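Long-range contacts in carbohydrate kinase, FGGY (PDB 3H6E), which probably acts as a kinase of the FGGY carbohydrate kinase family, transferring a phosphate group to a sugar-like substrate: residues Val168-Cys173 with Gly230-Asn235; Leu13-Ser18 with Val75-Gly80; Gly347-Gly352 with Ala375-Thr380; Ile338-Met343 with Asn462-Glu467. One frame throughout, in Å; residues are numbered along the deposited sequence.

Interaction 1. Residues Val168-Cys173 with Gly230-Asn235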
loop_
_atom_site.group_PDB
_atom_site.type_symbol
_atom_site.label_atom_id
_atom_site.label_comp_id
_atom_site.label_asym_id
_atom_site.label_seq_id
_atom_site.Cartn_x
_atom_site.Cartn_y
_atom_site.Cartn_z
ATOM N N VAL A 168 -9.760 -8.948 6.138
ATOM C CA VAL A 168 -9.077 -9.680 5.074
ATOM C C VAL A 168 -7.900 -8.953 4.400
ATOM O O VAL A 168 -6.918 -9.595 4.027
ATOM C CB VAL A 168 -10.077 -10.177 4.001
ATOM C CG1 VAL A 168 -10.479 -9.051 3.076
ATOM C CG2 VAL A 168 -9.474 -11.321 3.208
ATOM N N THR A 169 -7.987 -7.631 4.251
ATOM C CA THR A 169 -6.975 -6.881 3.497
ATOM C C THR A 169 -5.601 -6.847 4.162
ATOM O O THR A 169 -4.586 -6.782 3.474
ATOM C CB THR A 169 -7.420 -5.432 3.180
ATOM O OG1 THR A 169 -7.506 -4.668 4.391
ATOM C CG2 THR A 169 -8.763 -5.427 2.472
ATOM N N SER A 170 -5.568 -6.866 5.490
ATOM C CA SER A 170 -4.298 -6.942 6.198
ATOM C C SER A 170 -3.692 -8.330 6.024
ATOM O O SER A 170 -2.479 -8.472 5.903
ATOM C CB SER A 170 -4.468 -6.620 7.684
ATOM O OG SER A 170 -4.640 -5.231 7.901
ATOM N N LEU A 171 -4.547 -9.350 6.007
ATOM C CA LEU A 171 -4.101 -10.730 5.829
ATOM C C LEU A 171 -3.578 -10.958 4.416
ATOM O O LEU A 171 -2.707 -11.798 4.195
ATOM C CB LEU A 171 -5.239 -11.715 6.115
ATOM C CG LEU A 171 -5.885 -11.673 7.500
ATOM C CD1 LEU A 171 -7.162 -12.506 7.523
ATOM C CD2 LEU A 171 -4.912 -12.134 8.584
ATOM N N GLY A 172 -4.116 -10.214 3.459
ATOM C CA GLY A 172 -3.707 -10.365 2.074
ATOM C C GLY A 172 -2.473 -9.558 1.714
ATOM O O GLY A 172 -2.047 -9.546 0.560
ATOM N N CYS A 173 -1.895 -8.885 2.703
ATOM C CA CYS A 173 -0.722 -8.040 2.481
ATOM C C CYS A 173 0.576 -8.833 2.661
ATOM O O CYS A 173 1.292 -8.657 3.648
ATOM C CB CYS A 173 -0.755 -6.837 3.430
ATOM S SG CYS A 173 0.536 -5.607 3.146
ATOM N N GLY A 230 -12.369 -1.813 9.981
ATOM C CA GLY A 230 -11.244 -1.058 9.465
ATOM C C GLY A 230 -10.490 -1.849 8.417
ATOM O O GLY A 230 -10.932 -2.926 8.006
ATOM N N LEU A 231 -9.346 -1.330 7.990
ATOM C CA LEU A 231 -8.602 -1.956 6.907
ATOM C C LEU A 231 -7.127 -1.583 6.876
ATOM O O LEU A 231 -6.639 -0.825 7.712
ATOM C CB LEU A 231 -9.245 -1.621 5.559
ATOM C CG LEU A 231 -9.684 -0.171 5.335
ATOM C CD1 LEU A 231 -8.493 0.767 5.235
ATOM C CD2 LEU A 231 -10.544 -0.073 4.087
ATOM N N HIS A 232 -6.429 -2.135 5.891
ATOM C CA HIS A 232 -5.008 -1.885 5.711
ATOM C C HIS A 232 -4.774 -0.515 5.069
ATOM O O HIS A 232 -5.539 -0.092 4.201
ATOM C CB HIS A 232 -4.397 -2.998 4.853
ATOM C CG HIS A 232 -2.950 -2.793 4.533
ATOM N ND1 HIS A 232 -2.455 -2.840 3.249
ATOM C CD2 HIS A 232 -1.890 -2.528 5.334
ATOM C CE1 HIS A 232 -1.154 -2.619 3.272
ATOM N NE2 HIS A 232 -0.786 -2.427 4.524
ATOM N N ASP A 233 -3.726 0.175 5.515
ATOM C CA ASP A 233 -3.302 1.439 4.912
ATOM C C ASP A 233 -3.593 1.480 3.424
ATOM O O ASP A 233 -4.387 2.290 2.962
ATOM C CB ASP A 233 -1.798 1.662 5.114
ATOM C CG ASP A 233 -1.500 2.696 6.173
ATOM O OD1 ASP A 233 -2.463 3.293 6.698
ATOM O OD2 ASP A 233 -0.310 2.919 6.483
ATOM N N SER A 234 -2.947 0.591 2.678
ATOM C CA SER A 234 -2.966 0.657 1.219
ATOM C C SER A 234 -4.352 0.556 0.596
ATOM O O SER A 234 -4.606 1.168 -0.443
ATOM C CB SER A 234 -2.042 -0.399 0.610
ATOM O OG SER A 234 -0.702 0.058 0.598
ATOM N N ASN A 235 -5.243 -0.217 1.210
ATOM C CA ASN A 235 -6.589 -0.363 0.659
ATOM C C ASN A 235 -7.445 0.883 0.861
ATOM O O ASN A 235 -8.444 1.072 0.171
ATOM C CB ASN A 235 -7.290 -1.603 1.213
ATOM C CG ASN A 235 -6.664 -2.892 0.720
ATOM O OD1 ASN A 235 -7.141 -3.497 -0.242
ATOM N ND2 ASN A 235 -5.585 -3.317 1.370
#

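Interaction 2. Residues Leu13-Ser18 with Val75-Gly80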
loop_
_atom_site.group_PDB
_atom_site.type_symbol
_atom_site.label_atom_id
_atom_site.label_comp_id
_atom_site.label_asym_id
_atom_site.label_seq_id
_atom_site.Cartn_x
_atom_site.Cartn_y
_atom_site.Cartn_z
ATOM N N LEU A 13 -3.140 4.730 11.805
ATOM C CA LEU A 13 -1.884 4.454 12.477
ATOM C C LEU A 13 -0.906 3.751 11.537
ATOM O O LEU A 13 -0.651 2.552 11.652
ATOM C CB LEU A 13 -2.163 3.637 13.735
ATOM C CG LEU A 13 -3.266 4.354 14.526
ATOM C CD1 LEU A 13 -4.087 3.405 15.373
ATOM C CD2 LEU A 13 -2.692 5.487 15.366
ATOM N N GLY A 14 -0.368 4.522 10.597
ATOM C CA GLY A 14 0.557 3.999 9.613
ATOM C C GLY A 14 1.926 3.716 10.198
ATOM O O GLY A 14 2.115 3.744 11.416
ATOM N N LYS A 15 2.889 3.455 9.323
ATOM C CA LYS A 15 4.214 3.050 9.769
ATOM C C LYS A 15 5.080 4.228 10.207
ATOM O O LYS A 15 5.787 4.140 11.210
ATOM C CB LYS A 15 4.924 2.227 8.691
ATOM C CG LYS A 15 6.138 1.471 9.205
ATOM C CD LYS A 15 5.855 0.840 10.564
ATOM C CE LYS A 15 6.926 -0.174 10.945
ATOM N NZ LYS A 15 8.301 0.393 10.853
ATOM N N THR A 16 5.023 5.326 9.462
ATOM C CA THR A 16 5.833 6.497 9.787
ATOM C C THR A 16 4.998 7.632 10.388
ATOM O O THR A 16 5.508 8.446 11.159
ATOM C CB THR A 16 6.623 7.012 8.562
ATOM O OG1 THR A 16 5.732 7.635 7.630
ATOM C CG2 THR A 16 7.347 5.862 7.874
ATOM N N LEU A 17 3.718 7.684 10.035
ATOM C CA LEU A 17 2.837 8.728 10.552
ATOM C C LEU A 17 1.519 8.166 11.063
ATOM O O LEU A 17 0.876 7.358 10.396
ATOM C CB LEU A 17 2.566 9.793 9.484
ATOM C CG LEU A 17 3.724 10.726 9.125
ATOM C CD1 LEU A 17 3.303 11.716 8.047
ATOM C CD2 LEU A 17 4.230 11.457 10.359
ATOM N N SER A 18 1.128 8.601 12.257
ATOM C CA SER A 18 -0.187 8.283 12.797
ATOM C C SER A 18 -1.076 9.524 12.764
ATOM O O SER A 18 -0.721 10.572 13.303
ATOM C CB SER A 18 -0.079 7.722 14.218
ATOM O OG SER A 18 0.728 8.543 15.039
ATOM N N VAL A 75 -7.615 2.400 10.686
ATOM C CA VAL A 75 -6.760 2.119 9.540
ATOM C C VAL A 75 -5.348 1.810 10.026
ATOM O O VAL A 75 -4.788 2.549 10.835
ATOM C CB VAL A 75 -6.696 3.313 8.572
ATOM C CG1 VAL A 75 -5.719 3.027 7.443
ATOM C CG2 VAL A 75 -8.076 3.631 8.025
ATOM N N GLY A 76 -4.777 0.717 9.533
ATOM C CA GLY A 76 -3.456 0.305 9.967
ATOM C C GLY A 76 -2.541 -0.104 8.833
ATOM O O GLY A 76 -2.974 -0.700 7.847
ATOM N N HIS A 77 -1.265 0.231 8.968
ATOM C CA HIS A 77 -0.264 -0.253 8.040
ATOM C C HIS A 77 -0.203 -1.778 8.147
ATOM O O HIS A 77 -0.632 -2.360 9.149
ATOM C CB HIS A 77 1.098 0.362 8.361
ATOM C CG HIS A 77 1.739 -0.202 9.591
ATOM N ND1 HIS A 77 2.480 -1.364 9.575
ATOM C CD2 HIS A 77 1.752 0.234 10.873
ATOM C CE1 HIS A 77 2.917 -1.622 10.794
ATOM N NE2 HIS A 77 2.491 -0.668 11.600
ATOM N N GLY A 78 0.328 -2.422 7.115
ATOM C CA GLY A 78 0.416 -3.872 7.090
ATOM C C GLY A 78 1.659 -4.420 7.763
ATOM O O GLY A 78 2.463 -3.671 8.321
ATOM N N ALA A 79 1.817 -5.738 7.700
ATOM C CA ALA A 79 2.959 -6.405 8.309
ATOM C C ALA A 79 3.006 -6.125 9.807
ATOM O O ALA A 79 4.076 -6.094 10.410
ATOM C CB ALA A 79 4.250 -5.977 7.633
ATOM N N GLY A 80 1.832 -5.923 10.397
ATOM C CA GLY A 80 1.704 -5.725 11.830
ATOM C C GLY A 80 0.705 -6.701 12.427
ATOM O O GLY A 80 -0.431 -6.814 11.964
#

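Interaction 3. Residues Gly347-Gly352 with Ala375-Thr380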
loop_
_atom_site.group_PDB
_atom_site.type_symbol
_atom_site.label_atom_id
_atom_site.label_comp_id
_atom_site.label_asym_id
_atom_site.label_seq_id
_atom_site.Cartn_x
_atom_site.Cartn_y
_atom_site.Cartn_z
ATOM N N GLY A 347 11.868 -5.386 -9.040
ATOM C CA GLY A 347 11.111 -5.031 -10.222
ATOM C C GLY A 347 11.008 -6.147 -11.242
ATOM O O GLY A 347 11.368 -7.295 -10.966
ATOM N N PRO A 348 10.504 -5.810 -12.436
ATOM C CA PRO A 348 10.314 -6.753 -13.542
ATOM C C PRO A 348 11.638 -7.205 -14.150
ATOM O O PRO A 348 11.688 -8.282 -14.739
ATOM C CB PRO A 348 9.522 -5.935 -14.568
ATOM C CG PRO A 348 8.955 -4.786 -13.803
ATOM C CD PRO A 348 9.955 -4.482 -12.746
ATOM N N TYR A 349 12.686 -6.398 -14.012
ATOM C CA TYR A 349 13.981 -6.724 -14.607
ATOM C C TYR A 349 15.082 -6.823 -13.559
ATOM O O TYR A 349 16.064 -6.082 -13.628
ATOM C CB TYR A 349 14.378 -5.662 -15.634
ATOM C CG TYR A 349 13.319 -5.362 -16.667
ATOM C CD1 TYR A 349 13.277 -6.056 -17.869
ATOM C CD2 TYR A 349 12.366 -4.380 -16.444
ATOM C CE1 TYR A 349 12.310 -5.782 -18.817
ATOM C CE2 TYR A 349 11.396 -4.097 -17.387
ATOM C CZ TYR A 349 11.375 -4.802 -18.569
ATOM O OH TYR A 349 10.419 -4.519 -19.511
ATOM N N PRO A 350 14.932 -7.755 -12.606
ATOM C CA PRO A 350 15.801 -7.823 -11.426
ATOM C C PRO A 350 17.279 -7.769 -11.783
ATOM O O PRO A 350 18.048 -7.138 -11.061
ATOM C CB PRO A 350 15.466 -9.188 -10.823
ATOM C CG PRO A 350 14.108 -9.495 -11.304
ATOM C CD PRO A 350 14.009 -8.899 -12.673
ATOM N N HIS A 351 17.660 -8.421 -12.882
ATOM C CA HIS A 351 19.066 -8.524 -13.273
ATOM C C HIS A 351 19.417 -7.778 -14.562
ATOM O O HIS A 351 20.449 -8.051 -15.179
ATOM C CB HIS A 351 19.475 -9.991 -13.410
ATOM C CG HIS A 351 19.287 -10.790 -12.158
ATOM N ND1 HIS A 351 18.476 -11.902 -12.098
ATOM C CD2 HIS A 351 19.799 -10.630 -10.913
ATOM C CE1 HIS A 351 18.498 -12.395 -10.872
ATOM N NE2 HIS A 351 19.295 -11.644 -10.135
ATOM N N GLY A 352 18.566 -6.846 -14.976
ATOM C CA GLY A 352 18.862 -6.046 -16.150
ATOM C C GLY A 352 20.154 -5.276 -15.947
ATOM O O GLY A 352 20.284 -4.515 -14.987
ATOM N N ALA A 375 8.389 4.962 -17.244
ATOM C CA ALA A 375 7.145 4.701 -17.956
ATOM C C ALA A 375 7.205 3.324 -18.600
ATOM O O ALA A 375 6.234 2.568 -18.574
ATOM C CB ALA A 375 6.900 5.767 -19.005
ATOM N N LEU A 376 8.363 3.001 -19.164
ATOM C CA LEU A 376 8.559 1.742 -19.868
ATOM C C LEU A 376 8.570 0.558 -18.913
ATOM O O LEU A 376 8.030 -0.502 -19.225
ATOM C CB LEU A 376 9.855 1.790 -20.676
ATOM C CG LEU A 376 9.873 2.875 -21.759
ATOM C CD1 LEU A 376 11.291 3.320 -22.090
ATOM C CD2 LEU A 376 9.125 2.421 -23.013
ATOM N N VAL A 377 9.188 0.741 -17.751
ATOM C CA VAL A 377 9.239 -0.313 -16.750
ATOM C C VAL A 377 7.876 -0.461 -16.076
ATOM O O VAL A 377 7.467 -1.567 -15.729
ATOM C CB VAL A 377 10.328 -0.053 -15.686
ATOM C CG1 VAL A 377 10.351 -1.181 -14.663
ATOM C CG2 VAL A 377 11.692 0.098 -16.345
ATOM N N ALA A 378 7.177 0.656 -15.897
ATOM C CA ALA A 378 5.816 0.616 -15.374
ATOM C C ALA A 378 4.921 -0.075 -16.391
ATOM O O ALA A 378 4.007 -0.816 -16.033
ATOM C CB ALA A 378 5.304 2.016 -15.084
ATOM N N ASP A 379 5.207 0.168 -17.665
ATOM C CA ASP A 379 4.470 -0.447 -18.760
ATOM C C ASP A 379 4.593 -1.966 -18.714
ATOM O O ASP A 379 3.609 -2.684 -18.872
ATOM C CB ASP A 379 4.991 0.077 -20.098
ATOM C CG ASP A 379 4.347 -0.611 -21.280
ATOM O OD1 ASP A 379 3.206 -0.238 -21.634
ATOM O OD2 ASP A 379 4.985 -1.521 -21.854
ATOM N N THR A 380 5.812 -2.448 -18.502
ATOM C CA THR A 380 6.056 -3.878 -18.371
ATOM C C THR A 380 5.354 -4.443 -17.138
ATOM O O THR A 380 4.795 -5.538 -17.181
ATOM C CB THR A 380 7.569 -4.178 -18.290
ATOM O OG1 THR A 380 8.181 -3.882 -19.550
ATOM C CG2 THR A 380 7.820 -5.639 -17.942
#

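Interaction 4. Residues Ile338-Met343 with Asn462-Glu467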
loop_
_atom_site.group_PDB
_atom_site.type_symbol
_atom_site.label_atom_id
_atom_site.label_comp_id
_atom_site.label_asym_id
_atom_site.label_seq_id
_atom_site.Cartn_x
_atom_site.Cartn_y
_atom_site.Cartn_z
ATOM N N ILE A 338 17.788 4.839 -21.181
ATOM C CA ILE A 338 18.322 4.143 -20.009
ATOM C C ILE A 338 17.848 2.698 -19.978
ATOM O O ILE A 338 16.660 2.430 -20.136
ATOM C CB ILE A 338 17.817 4.800 -18.710
ATOM C CG1 ILE A 338 18.132 6.296 -18.699
ATOM C CG2 ILE A 338 18.394 4.093 -17.485
ATOM C CD1 ILE A 338 17.322 7.081 -17.680
ATOM N N LEU A 339 18.768 1.767 -19.755
ATOM C CA LEU A 339 18.410 0.356 -19.644
ATOM C C LEU A 339 18.350 -0.098 -18.181
ATOM O O LEU A 339 19.196 0.284 -17.375
ATOM C CB LEU A 339 19.397 -0.506 -20.429
ATOM C CG LEU A 339 19.678 -0.068 -21.868
ATOM C CD1 LEU A 339 20.522 -1.107 -22.578
ATOM C CD2 LEU A 339 18.389 0.179 -22.632
ATOM N N PRO A 340 17.336 -0.909 -17.839
ATOM C CA PRO A 340 17.143 -1.490 -16.503
ATOM C C PRO A 340 18.266 -2.466 -16.165
ATOM O O PRO A 340 18.820 -3.068 -17.080
ATOM C CB PRO A 340 15.824 -2.261 -16.642
ATOM C CG PRO A 340 15.145 -1.668 -17.831
ATOM C CD PRO A 340 16.249 -1.277 -18.761
ATOM N N THR A 341 18.586 -2.633 -14.884
ATOM C CA THR A 341 17.898 -1.946 -13.797
ATOM C C THR A 341 18.902 -1.242 -12.892
ATOM O O THR A 341 20.085 -1.585 -12.875
ATOM C CB THR A 341 17.096 -2.938 -12.927
ATOM O OG1 THR A 341 16.342 -2.216 -11.944
ATOM C CG2 THR A 341 18.032 -3.903 -12.220
ATOM N N LEU A 342 18.422 -0.268 -12.127
ATOM C CA LEU A 342 19.276 0.451 -11.187
ATOM C C LEU A 342 19.097 -0.048 -9.752
ATOM O O LEU A 342 19.738 0.454 -8.831
ATOM C CB LEU A 342 19.036 1.962 -11.277
ATOM C CG LEU A 342 19.390 2.588 -12.628
ATOM C CD1 LEU A 342 18.187 2.565 -13.567
ATOM C CD2 LEU A 342 19.905 4.011 -12.454
HETATM N N MSE A 343 18.223 -1.037 -9.575
HETATM C CA MSE A 343 18.027 -1.690 -8.282
HETATM C C MSE A 343 18.058 -3.212 -8.397
HETATM O O MSE A 343 17.013 -3.862 -8.325
HETATM C CB MSE A 343 16.699 -1.269 -7.650
HETATM C CG MSE A 343 16.781 -0.052 -6.751
HETATM SE SE MSE A 343 18.263 -0.091 -5.474
HETATM C CE MSE A 343 17.891 -1.740 -4.512
ATOM N N ASN A 462 10.356 0.652 -29.070
ATOM C CA ASN A 462 10.815 -0.457 -29.896
ATOM C C ASN A 462 12.324 -0.643 -29.772
ATOM O O ASN A 462 12.802 -1.753 -29.528
ATOM C CB ASN A 462 10.404 -0.257 -31.354
ATOM C CG ASN A 462 8.934 -0.548 -31.587
ATOM O OD1 ASN A 462 8.389 -1.504 -31.039
ATOM N ND2 ASN A 462 8.287 0.274 -32.406
ATOM N N ARG A 463 13.067 0.451 -29.928
ATOM C CA ARG A 463 14.509 0.418 -29.714
ATOM C C ARG A 463 14.835 -0.030 -28.290
ATOM O O ARG A 463 15.596 -0.976 -28.089
ATOM C CB ARG A 463 15.147 1.782 -30.011
ATOM C CG ARG A 463 15.737 1.889 -31.412
ATOM C CD ARG A 463 14.749 2.467 -32.417
ATOM N NE ARG A 463 15.199 3.748 -32.964
ATOM C CZ ARG A 463 14.942 4.938 -32.424
ATOM N NH1 ARG A 463 14.232 5.035 -31.306
ATOM N NH2 ARG A 463 15.398 6.038 -33.007
ATOM N N TRP A 464 14.243 0.649 -27.311
ATOM C CA TRP A 464 14.436 0.311 -25.903
ATOM C C TRP A 464 14.227 -1.180 -25.650
ATOM O O TRP A 464 15.121 -1.867 -25.153
ATOM C CB TRP A 464 13.493 1.138 -25.022
ATOM C CG TRP A 464 13.695 0.949 -23.544
ATOM C CD1 TRP A 464 14.708 1.459 -22.781
ATOM C CD2 TRP A 464 12.853 0.211 -22.647
ATOM N NE1 TRP A 464 14.554 1.076 -21.470
ATOM C CE2 TRP A 464 13.423 0.310 -21.361
ATOM C CE3 TRP A 464 11.677 -0.531 -22.810
ATOM C CZ2 TRP A 464 12.857 -0.301 -20.244
ATOM C CZ3 TRP A 464 11.119 -1.141 -21.697
ATOM C CH2 TRP A 464 11.709 -1.022 -20.432
ATOM N N GLN A 465 13.043 -1.675 -25.997
ATOM C CA GLN A 465 12.711 -3.082 -25.802
ATOM C C GLN A 465 13.736 -4.001 -26.457
ATOM O O GLN A 465 14.268 -4.910 -25.814
ATOM C CB GLN A 465 11.305 -3.381 -26.327
ATOM C CG GLN A 465 10.196 -2.936 -25.389
ATOM C CD GLN A 465 8.815 -3.252 -25.930
ATOM O OE1 GLN A 465 7.802 -2.877 -25.335
ATOM N NE2 GLN A 465 8.769 -3.941 -27.066
ATOM N N ALA A 466 14.015 -3.757 -27.735
ATOM C CA ALA A 466 15.013 -4.536 -28.461
ATOM C C ALA A 466 16.334 -4.567 -27.694
ATOM O O ALA A 466 16.878 -5.637 -27.415
ATOM C CB ALA A 466 15.216 -3.968 -29.857
ATOM N N GLU A 467 16.835 -3.386 -27.347
ATOM C CA GLU A 467 18.079 -3.267 -26.594
ATOM C C GLU A 467 18.070 -4.087 -25.306
ATOM O O GLU A 467 19.026 -4.806 -25.017
ATOM C CB GLU A 467 18.377 -1.801 -26.283
ATOM C CG GLU A 467 18.943 -1.031 -27.462
ATOM C CD GLU A 467 20.394 -1.370 -27.732
ATOM O OE1 GLU A 467 21.181 -1.437 -26.763
ATOM O OE2 GLU A 467 20.748 -1.566 -28.913
#

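Interaction 1. Residues Val168-Cys173 with Gly230-Asn235
Thr169 meets the backbone of His232 through its hydroxyl: His232 N donates to Thr169 OG1 over 3.1 Å, with an N-H...O angle of 156°. A chi1 of 67° sets OG1 between the backbone N and the carbonyl carbon of Thr169. The methyl then stands beside the backbone N, and CG2 lies 3.7 Å from Asn235 CG as the two side chains slide past each other in opposite directions. OG1 also hydrogen bonds to Glu167 OE1, making the hydroxyl a link between a buried peptide N-H and a carboxylate. His232, with CG swung opposite its own backbone N (chi1 176°), carries its imidazole past the helix end to Cys173. There the sulfur approaches obliquely, with Cys173 SG 3.4 Å from His232 CE1, while Cys173 CB stands over one ring face; Ser234 N and Asp233 CB lie over the other. Ser170 adds a lighter touch, its OG 3.8 Å from His232 CB. With a valine here, the His232 N-H would probably lose its acceptor and Glu167 its hydroxyl partner. The contact sets the short helix 168-171 against the point where strand 226-232 passes into helix 233-241. That strand pairs in turn with strand 71-76 through Leu231 and Gly76, while Trp178 of strand 178-179 packs on the helix through Val168 and Leu171.

Interaction 2. Residues Leu13-Ser18 with Val75-Gly80
Lys15 lays its aliphatic chain across the imidazole of His77. Its CB starts the approach 4.1 Å from His77 CG. CG leaves opposite the backbone N (chi1 -165°), and a bend at chi2 brings CD over one ring face, 3.9 Å from the centroid and close to the ring normal, a CH-pi contact. A second bend, at chi4, turns the amine away from the histidine. NZ ends in a salt bridge with Asp95 and a cation-pi contact with Tyr96. The lysine belongs to the turn between strands 9-13 and 17-23, a beta hairpin whose Asp-Leu-Gly-Lys-Thr run resembles the first phosphate loop of the actin-like ATPase superfamily, so a role near nucleotide phosphates is probable. Just before the turn, Leu13 and Gly76 form a parallel bridge, and Leu13 N donates to Val75 O over 2.9 Å. Leu13 O lies at the edge of the His77 ring, near its plane and 3.4 Å from CD2; the same oxygen accepts a hydrogen bond from Trp152 NE1. The imidazole is tied to its own chain too, since His77 ND1 donates to Gly78 O over 2.6 Å with an N-H...O angle of 136°, Gly78 O lying somewhat out of the ring plane.

Interaction 3. Residues Gly347-Gly352 with Ala375-Thr380
Tyr349 and Pro348 lean from a loop onto one side of helix 363-384, in the C-terminal domain of an actin-like, two-domain kinase fold; the loop closes in a type I beta turn from Tyr349 to Gly352. In the first shell the phenol of Tyr349 and the hydroxyl of Thr380 come from opposite directions and form a hydrogen bond. It is modelled at 2.3 Å between Tyr349 OH and Thr380 OG1, so short that the exact separation is doubtful, and either group could be the donor. Thr380 OG1 lies at the edge of the ring, near its plane, and so does Val377 CG1, which is 4.1 Å from Tyr349 CE2. The polar meeting thus has an apolar flank. Val377 CG1 stands opposite its own backbone N (chi1 -180°), and there it serves two partners: besides the tyrosine it touches Pro348 CD at 3.8 Å, the proline crossing the valine at about a right angle. One helical turn further on, Thr380 CG2 packs against Pro348 CB, also at 3.8 Å.

Further out, Phe298 of strand 292-298 lies against both Pro348 and Val377, and Arg280 makes a cation-pi contact with the Tyr349 ring while also touching Thr380. Trp464 and Val468 of helix 457-468 border the same tyrosine, and Asp379 forms a salt bridge with Arg461 of that helix. Ahead of the proline, Gly347 N hydrogen bonds to Asp281 OD2, and the turn is closed where Gly352 N reaches Tyr349 O at 2.9 Å.

Interaction 4. Residues Ile338-Met343 with Asn462-Glu467
Trp464 reaches Ile338 by two torsions: CG lies opposite the backbone N (chi1 -175°), carrying the indole off the helix toward the other segment, and a chi2 of 75° turns the ring's nitrogen edge to the strand. NE1 then donates to Ile338 O over 2.8 Å with an N-H...O angle of 146°; the oxygen sits almost exactly in the indole plane, while the donor is tilted from the plane of the carbonyl. Leu339, whose CG stands beside its backbone N, runs past the indole in the opposite direction and sets CD2 3.9 Å from Trp464 CD1. The same methyl comes 4.2 Å from CB of the solvent-exposed Glu467, one turn along the helix. On the six-membered ring, next to the nitrogen side, Pro340 crosses obliquely and places CG 3.6 Å from Trp464 CZ2.

The contact joins helix 457-468 to the end of strand 337-339, which pairs with strand 355-357, as the backbone bond between Leu339 and Ala355 records. Just beyond, a cis peptide precedes Thr341, whose OG1 accepts from Met343 N at 3.2 Å in an ST turn. Leu376 of helix 363-384 also packs on the indole.

A leucine in place of Trp464 would probably leave the Ile338 carbonyl without this donor and open a gap beside Pro340. Leu339 and Pro340 give the indole apolar neighbours, while a single directional bond satisfies the buried indole N-H and probably fixes how the ring is turned.

In the fold
The four contacts fall into two pairs. Interactions 1 and 2 touch, with centres 10 Å apart, because strands 226-232 and 71-76 are neighbours in one mixed sheet. Interactions 3 and 4 also touch, their centres 8 Å apart, around helices 363-384 and 457-468 and the loop between strands 337-339 and 355-357. Between the pairs the centres lie 26 to 35 Å apart, with nearest atoms no closer than about 17 Å. Along the chain interaction 2 closes first, then interaction 1, and interaction 3 lies nested inside the loop closed by interaction 4. Each pair thus lies within its own lobe, consistent with the two-domain architecture of FGGY kinases, whose active site lies in the cleft between the domains.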